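Local structure of agmatine ureohydrolase (Thermoplasma volcanium GSS1, 3PZL) at residues R222-S227 and Y263-F268; E215-K220 and E259-K264. The protein probably hydrolyses agmatine to putrescine and urea, as a member of the arginase family that carries two manganese ions per subunit. One frame throughout, in Å; residues are numbered along the deposited sequence.

Contact 1 (R222-S227 and Y263-F268); sequences RRVYIS and YKAVGF
Ile-226 and Phe-268 meet at the buried end of this parallel strand pair: Ile-226 CB lies 3.7 Å from Phe-268 CD1, and Ile-226 O faces the edge of that ring. Next to them, Tyr-225 lays one ring face against the backbone of Gly-267, its CD2 3.5 Å from Gly-267 O; CG stands anti to the backbone N (chi1 179°), which swings the ring across the neighbouring strand, and the hydroxyl bonds Asp-269. A leucine here would probably lose the ring face against Gly-267 and leave Asp-269 without this partner. Three bonds join the backbones: Val-224 N to Lys-264 O (2.9 Å), Val-266 N to Val-224 O (2.7 Å) and Ile-226 N to Gly-267 O (3.1 Å). The partly exposed side is built of long chains with polar ends, Arg-222 lying exposed beyond. Lys-264 CD passes Arg-222 O at 3.6 Å, its ammonium going to Ser-221 O, while Arg-223, bent at chi3, brings NE to 3.5 Å from Val-266 CG1 and pairs with Asp-137. The two strands are the outer members of a beta-alpha-beta unit in the parallel sheet; its helix 251-261 packs on Ile-226 and Phe-268, and strand 138-143 flanks 223-229 on its other edge.

Contact 2 (E215-K220 and E259-K264); sequences EEVDRK and ERLSYK
Asp-218 takes the centre of this contact, its two carboxylate oxygens turned to different partners from segment 259-264. OD1 receives the Tyr-263 hydroxyl on its syn lone pair (Asp-218 OD1 to Tyr-263 OH 2.7 Å), the ring plane standing 74° from the carboxylate. Lys-264 NZ donates to the backbone, 2.8 Å from Asp-218 O, in the carbonyl plane on a lone pair, and adds a weaker salt bridge to Asp-218 OD1 at 3.1 Å; it also bonds Ser-221 O, just past helix 202-220. On the other oxygen, Arg-260 NH2 makes a weak bond to Asp-218 OD2 (3.3 Å). Arg-260 NH2 also reaches Glu-215 OE1 at 3.2 Å, on the syn side but 30° out of the carboxylate plane. Glu-215, Asp-218, Arg-219, Arg-260 and Lys-264 form a salt-bridge network between helix 202-220 and helix 251-261 with the chain that follows it, in the arginase-type alpha/beta fold. Deeper in, where both residues are buried, Val-217 CG1 meets Leu-261 CD2 at 4.3 Å. Further out, the Arg-260 chain bends at chi2 and chi3 to carry its guanidinium to both acids. Arg-219 NH1 weakly bonds Glu-215 OE1 from within its own helix. Lys-264 CG lies over the centre of the Tyr-263 ring, which also stacks with Tyr-300 of helix 281-303.

In the fold
Contact 1 lies in the buried core of the sheet, contact 2 further out, partly buried and away from the metal sites. They share Tyr-263 and Lys-264, where the chain leaves helix 251-261 for strand 265-271, and helix 202-220 is followed closely by strand 223-229, so the same two consecutive helix-strand connections are joined twice. Backbone bonds and apolar side chains hold the strands; mostly charged and polar groups join helix 202-220 to helix 251-261 and the turn after it. The two layers touch where Ile-226 CD1 packs against Leu-261 CB (4.1 Å). Contact 1 lies nearer the metal centre: Tyr-225 is about 7 Å from the manganese ligand His-124, side chain to side chain.

Contact 1 (R222-S227 and Y263-F268)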
ATOM      1  N   ARG B 222      34.517  21.372  21.543  1.00 64.60           N
ATOM      2  CA  ARG B 222      33.996  21.796  22.828  1.00 63.87           C
ATOM      3  C   ARG B 222      32.483  21.768  22.800  1.00 63.28           C
ATOM      4  O   ARG B 222      31.841  21.375  23.757  1.00 63.56           O
ATOM      5  CB  ARG B 222      34.498  23.194  23.171  1.00 64.32           C
ATOM      6  CG  ARG B 222      36.013  23.295  23.197  1.00 63.97           C
ATOM      7  CD  ARG B 222      36.451  24.681  23.541  1.00 63.09           C
ATOM      8  NE  ARG B 222      37.904  24.802  23.504  1.00 62.92           N
ATOM      9  CZ  ARG B 222      38.612  25.489  24.393  1.00 61.88           C
ATOM     10  NH1 ARG B 222      38.004  26.088  25.410  1.00 59.65           N
ATOM     11  NH2 ARG B 222      39.929  25.533  24.290  1.00 62.94           N
ATOM     12  N   ARG B 223      31.912  22.205  21.693  1.00 63.00           N
ATOM     13  CA  ARG B 223      30.478  22.113  21.487  1.00 62.25           C
ATOM     14  C   ARG B 223      30.163  21.499  20.115  1.00 61.22           C
ATOM     15  O   ARG B 223      31.023  21.488  19.214  1.00 61.63           O
ATOM     16  CB  ARG B 223      29.842  23.496  21.653  1.00 62.94           C
ATOM     17  CG  ARG B 223      29.783  23.946  23.113  1.00 63.30           C
ATOM     18  CD  ARG B 223      29.855  25.434  23.185  1.00 65.24           C
ATOM     19  NE  ARG B 223      28.557  26.095  23.115  1.00 65.38           N
ATOM     20  CZ  ARG B 223      28.370  27.309  22.593  1.00 66.22           C
ATOM     21  NH1 ARG B 223      29.398  27.974  22.067  1.00 65.37           N
ATOM     22  NH2 ARG B 223      27.148  27.854  22.575  1.00 66.12           N
ATOM     23  N   VAL B 224      28.954  20.966  19.952  1.00 59.22           N
ATOM     24  CA  VAL B 224      28.547  20.517  18.623  1.00 57.31           C
ATOM     25  C   VAL B 224      27.128  20.884  18.211  1.00 56.70           C
ATOM     26  O   VAL B 224      26.285  21.309  19.022  1.00 55.96           O
ATOM     27  CB  VAL B 224      28.778  19.028  18.415  1.00 56.72           C
ATOM     28  CG1 VAL B 224      30.253  18.697  18.571  1.00 57.52           C
ATOM     29  CG2 VAL B 224      27.920  18.187  19.366  1.00 55.11           C
ATOM     30  N   TYR B 225      26.895  20.752  16.912  1.00 56.15           N
ATOM     31  CA  TYR B 225      25.562  20.747  16.356  1.00 54.72           C
ATOM     32  C   TYR B 225      25.454  19.396  15.658  1.00 53.65           C
ATOM     33  O   TYR B 225      26.389  18.979  14.947  1.00 53.43           O
ATOM     34  CB  TYR B 225      25.358  21.928  15.387  1.00 55.23           C
ATOM     35  CG  TYR B 225      23.980  21.946  14.761  1.00 54.71           C
ATOM     36  CD1 TYR B 225      23.702  21.169  13.640  1.00 54.14           C
ATOM     37  CD2 TYR B 225      22.953  22.731  15.298  1.00 54.84           C
ATOM     38  CE1 TYR B 225      22.435  21.163  13.067  1.00 57.93           C
ATOM     39  CE2 TYR B 225      21.673  22.737  14.730  1.00 54.72           C
ATOM     40  CZ  TYR B 225      21.421  21.953  13.612  1.00 56.18           C
ATOM     41  OH  TYR B 225      20.181  21.906  13.011  1.00 55.75           O
ATOM     42  N   ILE B 226      24.332  18.707  15.876  1.00 52.31           N
ATOM     43  CA  ILE B 226      24.141  17.371  15.318  1.00 50.91           C
ATOM     44  C   ILE B 226      23.068  17.382  14.259  1.00 50.89           C
ATOM     45  O   ILE B 226      21.919  17.716  14.525  1.00 51.02           O
ATOM     46  CB  ILE B 226      23.759  16.329  16.375  1.00 50.08           C
ATOM     47  CG1 ILE B 226      24.660  16.451  17.600  1.00 48.75           C
ATOM     48  CG2 ILE B 226      23.839  14.934  15.763  1.00 47.86           C
ATOM     49  CD1 ILE B 226      24.349  15.490  18.699  1.00 46.71           C
ATOM     50  N   SER B 227      23.452  17.004  13.051  1.00 50.93           N
ATOM     51  CA  SER B 227      22.508  16.921  11.946  1.00 50.69           C
ATOM     52  C   SER B 227      22.374  15.476  11.428  1.00 50.23           C
ATOM     53  O   SER B 227      23.359  14.884  10.935  1.00 50.50           O
ATOM     54  CB  SER B 227      22.942  17.833  10.829  1.00 50.38           C
ATOM     55  OG  SER B 227      21.882  17.933   9.925  1.00 52.57           O
ATOM     56  N   TYR B 263      25.091  16.289  25.409  1.00 51.78           N
ATOM     57  CA  TYR B 263      25.504  17.219  26.449  1.00 52.46           C
ATOM     58  C   TYR B 263      26.325  18.426  25.946  1.00 53.19           C
ATOM     59  O   TYR B 263      26.415  19.431  26.617  1.00 53.83           O
ATOM     60  CB  TYR B 263      26.271  16.461  27.541  1.00 52.61           C
ATOM     61  CG  TYR B 263      27.732  16.198  27.246  1.00 52.08           C
ATOM     62  CD1 TYR B 263      28.117  15.185  26.369  1.00 51.52           C
ATOM     63  CD2 TYR B 263      28.736  16.943  27.884  1.00 52.86           C
ATOM     64  CE1 TYR B 263      29.455  14.932  26.106  1.00 51.34           C
ATOM     65  CE2 TYR B 263      30.093  16.702  27.640  1.00 51.46           C
ATOM     66  CZ  TYR B 263      30.444  15.698  26.748  1.00 52.74           C
ATOM     67  OH  TYR B 263      31.772  15.456  26.492  1.00 52.69           O
ATOM     68  N   LYS B 264      26.922  18.311  24.774  1.00 53.74           N
ATOM     69  CA  LYS B 264      27.685  19.393  24.166  1.00 54.97           C
ATOM     70  C   LYS B 264      26.900  20.049  23.047  1.00 54.92           C
ATOM     71  O   LYS B 264      27.412  20.968  22.399  1.00 55.59           O
ATOM     72  CB  LYS B 264      28.973  18.869  23.525  1.00 54.95           C
ATOM     73  CG  LYS B 264      29.919  18.254  24.448  1.00 56.52           C
ATOM     74  CD  LYS B 264      31.176  17.847  23.723  1.00 58.20           C
ATOM     75  CE  LYS B 264      32.319  17.881  24.672  1.00 58.26           C
ATOM     76  NZ  LYS B 264      33.499  17.923  23.840  1.00 60.89           N
ATOM     77  N   ALA B 265      25.691  19.549  22.788  1.00 54.38           N
ATOM     78  CA  ALA B 265      24.966  19.915  21.574  1.00 54.44           C
ATOM     79  C   ALA B 265      24.224  21.214  21.768  1.00 54.56           C
ATOM     80  O   ALA B 265      23.500  21.366  22.743  1.00 54.83           O
ATOM     81  CB  ALA B 265      24.021  18.809  21.158  1.00 53.32           C
ATOM     82  N   VAL B 266      24.428  22.149  20.844  1.00 55.02           N
ATOM     83  CA  VAL B 266      23.726  23.437  20.882  1.00 55.61           C
ATOM     84  C   VAL B 266      22.451  23.405  20.064  1.00 54.97           C
ATOM     85  O   VAL B 266      21.570  24.235  20.251  1.00 55.74           O
ATOM     86  CB  VAL B 266      24.601  24.622  20.410  1.00 56.36           C
ATOM     87  CG1 VAL B 266      25.817  24.806  21.361  1.00 56.79           C
ATOM     88  CG2 VAL B 266      25.020  24.453  18.943  1.00 55.27           C
ATOM     89  N   GLY B 267      22.367  22.433  19.167  1.00 54.26           N
ATOM     90  CA  GLY B 267      21.207  22.278  18.299  1.00 53.33           C
ATOM     91  C   GLY B 267      21.159  20.903  17.668  1.00 51.87           C
ATOM     92  O   GLY B 267      22.173  20.224  17.589  1.00 52.23           O
ATOM     93  N   PHE B 268      19.983  20.518  17.195  1.00 50.50           N
ATOM     94  CA  PHE B 268      19.764  19.202  16.647  1.00 49.45           C
ATOM     95  C   PHE B 268      18.745  19.218  15.503  1.00 49.04           C
ATOM     96  O   PHE B 268      17.820  20.026  15.498  1.00 49.20           O
ATOM     97  CB  PHE B 268      19.277  18.309  17.781  1.00 49.04           C
ATOM     98  CG  PHE B 268      19.135  16.857  17.414  1.00 47.90           C
ATOM     99  CD1 PHE B 268      20.057  16.246  16.601  1.00 46.54           C
ATOM    100  CD2 PHE B 268      18.090  16.085  17.940  1.00 48.32           C
ATOM    101  CE1 PHE B 268      19.941  14.892  16.275  1.00 47.50           C
ATOM    102  CE2 PHE B 268      17.961  14.719  17.621  1.00 48.16           C
ATOM    103  CZ  PHE B 268      18.894  14.119  16.786  1.00 46.30           C
TER

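Contact 2 (E215-K220 and E259-K264)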
ATOM      1  N   GLU B 215      34.593   8.993  20.109  1.00 60.92           N
ATOM      2  CA  GLU B 215      35.733   9.427  20.934  1.00 62.40           C
ATOM      3  C   GLU B 215      36.503  10.583  20.293  1.00 62.26           C
ATOM      4  O   GLU B 215      36.772  11.584  20.957  1.00 62.24           O
ATOM      5  CB  GLU B 215      36.727   8.277  21.233  1.00 63.48           C
ATOM      6  CG  GLU B 215      36.135   6.928  21.699  1.00 67.71           C
ATOM      7  CD  GLU B 215      35.307   7.013  23.003  1.00 73.42           C
ATOM      8  OE1 GLU B 215      35.043   8.151  23.496  1.00 73.99           O
ATOM      9  OE2 GLU B 215      34.904   5.929  23.526  1.00 73.74           O
ATOM     10  N   GLU B 216      36.860  10.440  19.019  1.00 61.78           N
ATOM     11  CA  GLU B 216      37.606  11.481  18.319  1.00 62.65           C
ATOM     12  C   GLU B 216      36.893  12.840  18.438  1.00 62.52           C
ATOM     13  O   GLU B 216      37.472  13.791  18.980  1.00 63.45           O
ATOM     14  CB  GLU B 216      37.874  11.125  16.841  1.00 62.82           C
ATOM     15  CG  GLU B 216      38.690   9.858  16.587  1.00 63.95           C
ATOM     16  CD  GLU B 216      38.694   9.446  15.109  1.00 68.20           C
ATOM     17  OE1 GLU B 216      37.961  10.067  14.293  1.00 68.71           O
ATOM     18  OE2 GLU B 216      39.416   8.476  14.755  1.00 70.69           O
ATOM     19  N   VAL B 217      35.637  12.907  17.986  1.00 61.59           N
ATOM     20  CA  VAL B 217      34.811  14.132  18.047  1.00 60.80           C
ATOM     21  C   VAL B 217      34.697  14.718  19.465  1.00 60.54           C
ATOM     22  O   VAL B 217      34.951  15.888  19.680  1.00 60.25           O
ATOM     23  CB  VAL B 217      33.378  13.882  17.500  1.00 60.18           C
ATOM     24  CG1 VAL B 217      32.547  15.117  17.600  1.00 58.26           C
ATOM     25  CG2 VAL B 217      33.438  13.422  16.049  1.00 60.90           C
ATOM     26  N   ASP B 218      34.307  13.900  20.429  1.00 60.31           N
ATOM     27  CA  ASP B 218      34.235  14.360  21.805  1.00 60.96           C
ATOM     28  C   ASP B 218      35.517  15.054  22.313  1.00 62.72           C
ATOM     29  O   ASP B 218      35.450  16.079  22.987  1.00 62.72           O
ATOM     30  CB  ASP B 218      33.865  13.218  22.735  1.00 59.92           C
ATOM     31  CG  ASP B 218      33.170  13.707  23.989  1.00 59.88           C
ATOM     32  OD1 ASP B 218      32.935  14.924  24.113  1.00 59.65           O
ATOM     33  OD2 ASP B 218      32.839  12.880  24.855  1.00 59.77           O
ATOM     34  N   ARG B 219      36.681  14.504  21.984  1.00 64.11           N
ATOM     35  CA  ARG B 219      37.942  15.101  22.411  1.00 65.70           C
ATOM     36  C   ARG B 219      38.256  16.408  21.703  1.00 66.56           C
ATOM     37  O   ARG B 219      38.672  17.370  22.339  1.00 67.53           O
ATOM     38  CB  ARG B 219      39.089  14.112  22.232  1.00 66.17           C
ATOM     39  CG  ARG B 219      39.115  13.051  23.316  1.00 66.28           C
ATOM     40  CD  ARG B 219      39.925  11.851  22.879  1.00 67.78           C
ATOM     41  NE  ARG B 219      40.098  10.850  23.950  1.00 71.67           N
ATOM     42  CZ  ARG B 219      39.173   9.948  24.312  1.00 70.64           C
ATOM     43  NH1 ARG B 219      37.979   9.942  23.702  1.00 69.46           N
ATOM     44  NH2 ARG B 219      39.435   9.060  25.286  1.00 65.64           N
ATOM     45  N   LYS B 220      38.038  16.436  20.391  1.00 66.89           N
ATOM     46  CA  LYS B 220      38.357  17.595  19.561  1.00 67.64           C
ATOM     47  C   LYS B 220      37.501  18.835  19.830  1.00 67.24           C
ATOM     48  O   LYS B 220      38.022  19.927  19.966  1.00 68.22           O
ATOM     49  CB  LYS B 220      38.269  17.219  18.076  1.00 67.45           C
ATOM     50  CG  LYS B 220      38.731  18.335  17.171  1.00 70.12           C
ATOM     51  CD  LYS B 220      39.064  17.841  15.781  1.00 73.65           C
ATOM     52  CE  LYS B 220      39.877  18.935  15.008  1.00 76.31           C
ATOM     53  NZ  LYS B 220      39.770  18.634  13.527  1.00 79.80           N
ATOM     54  N   GLU B 259      23.326   9.858  22.368  1.00 48.46           N
ATOM     55  CA  GLU B 259      23.569   9.568  23.795  1.00 49.14           C
ATOM     56  C   GLU B 259      24.857  10.307  24.259  1.00 49.34           C
ATOM     57  O   GLU B 259      24.833  11.129  25.171  1.00 48.88           O
ATOM     58  CB  GLU B 259      23.801   8.059  23.899  1.00 49.36           C
ATOM     59  CG  GLU B 259      23.319   7.366  25.101  1.00 51.62           C
ATOM     60  CD  GLU B 259      23.761   5.894  25.148  1.00 55.64           C
ATOM     61  OE1 GLU B 259      24.863   5.543  24.678  1.00 57.19           O
ATOM     62  OE2 GLU B 259      22.993   5.062  25.666  1.00 59.45           O
ATOM     63  N   ARG B 260      25.961  10.016  23.569  1.00 49.57           N
ATOM     64  CA  ARG B 260      27.292  10.438  23.943  1.00 50.15           C
ATOM     65  C   ARG B 260      27.619  11.916  23.678  1.00 49.52           C
ATOM     66  O   ARG B 260      28.524  12.453  24.285  1.00 49.65           O
ATOM     67  CB  ARG B 260      28.286   9.562  23.189  1.00 51.08           C
ATOM     68  CG  ARG B 260      28.408   8.134  23.702  1.00 52.51           C
ATOM     69  CD  ARG B 260      29.109   8.052  25.063  1.00 57.35           C
ATOM     70  NE  ARG B 260      30.300   8.905  25.175  1.00 61.02           N
ATOM     71  CZ  ARG B 260      31.439   8.734  24.488  1.00 64.55           C
ATOM     72  NH1 ARG B 260      31.575   7.750  23.594  1.00 63.40           N
ATOM     73  NH2 ARG B 260      32.448   9.577  24.671  1.00 64.77           N
ATOM     74  N   LEU B 261      26.874  12.561  22.795  1.00 49.07           N
ATOM     75  CA  LEU B 261      27.200  13.903  22.353  1.00 49.79           C
ATOM     76  C   LEU B 261      26.176  15.008  22.661  1.00 49.96           C
ATOM     77  O   LEU B 261      26.418  16.172  22.351  1.00 50.25           O
ATOM     78  CB  LEU B 261      27.483  13.878  20.851  1.00 49.05           C
ATOM     79  CG  LEU B 261      28.926  13.816  20.380  1.00 50.69           C
ATOM     80  CD1 LEU B 261      29.868  13.158  21.374  1.00 52.76           C
ATOM     81  CD2 LEU B 261      28.992  13.096  19.068  1.00 51.51           C
ATOM     82  N   SER B 262      25.042  14.657  23.253  1.00 50.23           N
ATOM     83  CA  SER B 262      23.930  15.612  23.377  1.00 50.75           C
ATOM     84  C   SER B 262      24.213  16.635  24.477  1.00 51.54           C
ATOM     85  O   SER B 262      23.648  17.718  24.468  1.00 52.32           O
ATOM     86  CB  SER B 262      22.627  14.900  23.665  1.00 48.86           C
ATOM     87  OG  SER B 262      22.797  14.141  24.833  1.00 51.45           O
ATOM     88  N   TYR B 263      25.091  16.289  25.409  1.00 51.78           N
ATOM     89  CA  TYR B 263      25.504  17.219  26.449  1.00 52.46           C
ATOM     90  C   TYR B 263      26.325  18.426  25.946  1.00 53.19           C
ATOM     91  O   TYR B 263      26.415  19.431  26.617  1.00 53.83           O
ATOM     92  CB  TYR B 263      26.271  16.461  27.541  1.00 52.61           C
ATOM     93  CG  TYR B 263      27.732  16.198  27.246  1.00 52.08           C
ATOM     94  CD1 TYR B 263      28.117  15.185  26.369  1.00 51.52           C
ATOM     95  CD2 TYR B 263      28.736  16.943  27.884  1.00 52.86           C
ATOM     96  CE1 TYR B 263      29.455  14.932  26.106  1.00 51.34           C
ATOM     97  CE2 TYR B 263      30.093  16.702  27.640  1.00 51.46           C
ATOM     98  CZ  TYR B 263      30.444  15.698  26.748  1.00 52.74           C
ATOM     99  OH  TYR B 263      31.772  15.456  26.492  1.00 52.69           O
ATOM    100  N   LYS B 264      26.922  18.311  24.774  1.00 53.74           N
ATOM    101  CA  LYS B 264      27.685  19.393  24.166  1.00 54.97           C
ATOM    102  C   LYS B 264      26.900  20.049  23.047  1.00 54.92           C
ATOM    103  O   LYS B 264      27.412  20.968  22.399  1.00 55.59           O
ATOM    104  CB  LYS B 264      28.973  18.869  23.525  1.00 54.95           C
ATOM    105  CG  LYS B 264      29.919  18.254  24.448  1.00 56.52           C
ATOM    106  CD  LYS B 264      31.176  17.847  23.723  1.00 58.20           C
ATOM    107  CE  LYS B 264      32.319  17.881  24.672  1.00 58.26           C
ATOM    108  NZ  LYS B 264      33.499  17.923  23.840  1.00 60.89           N
TER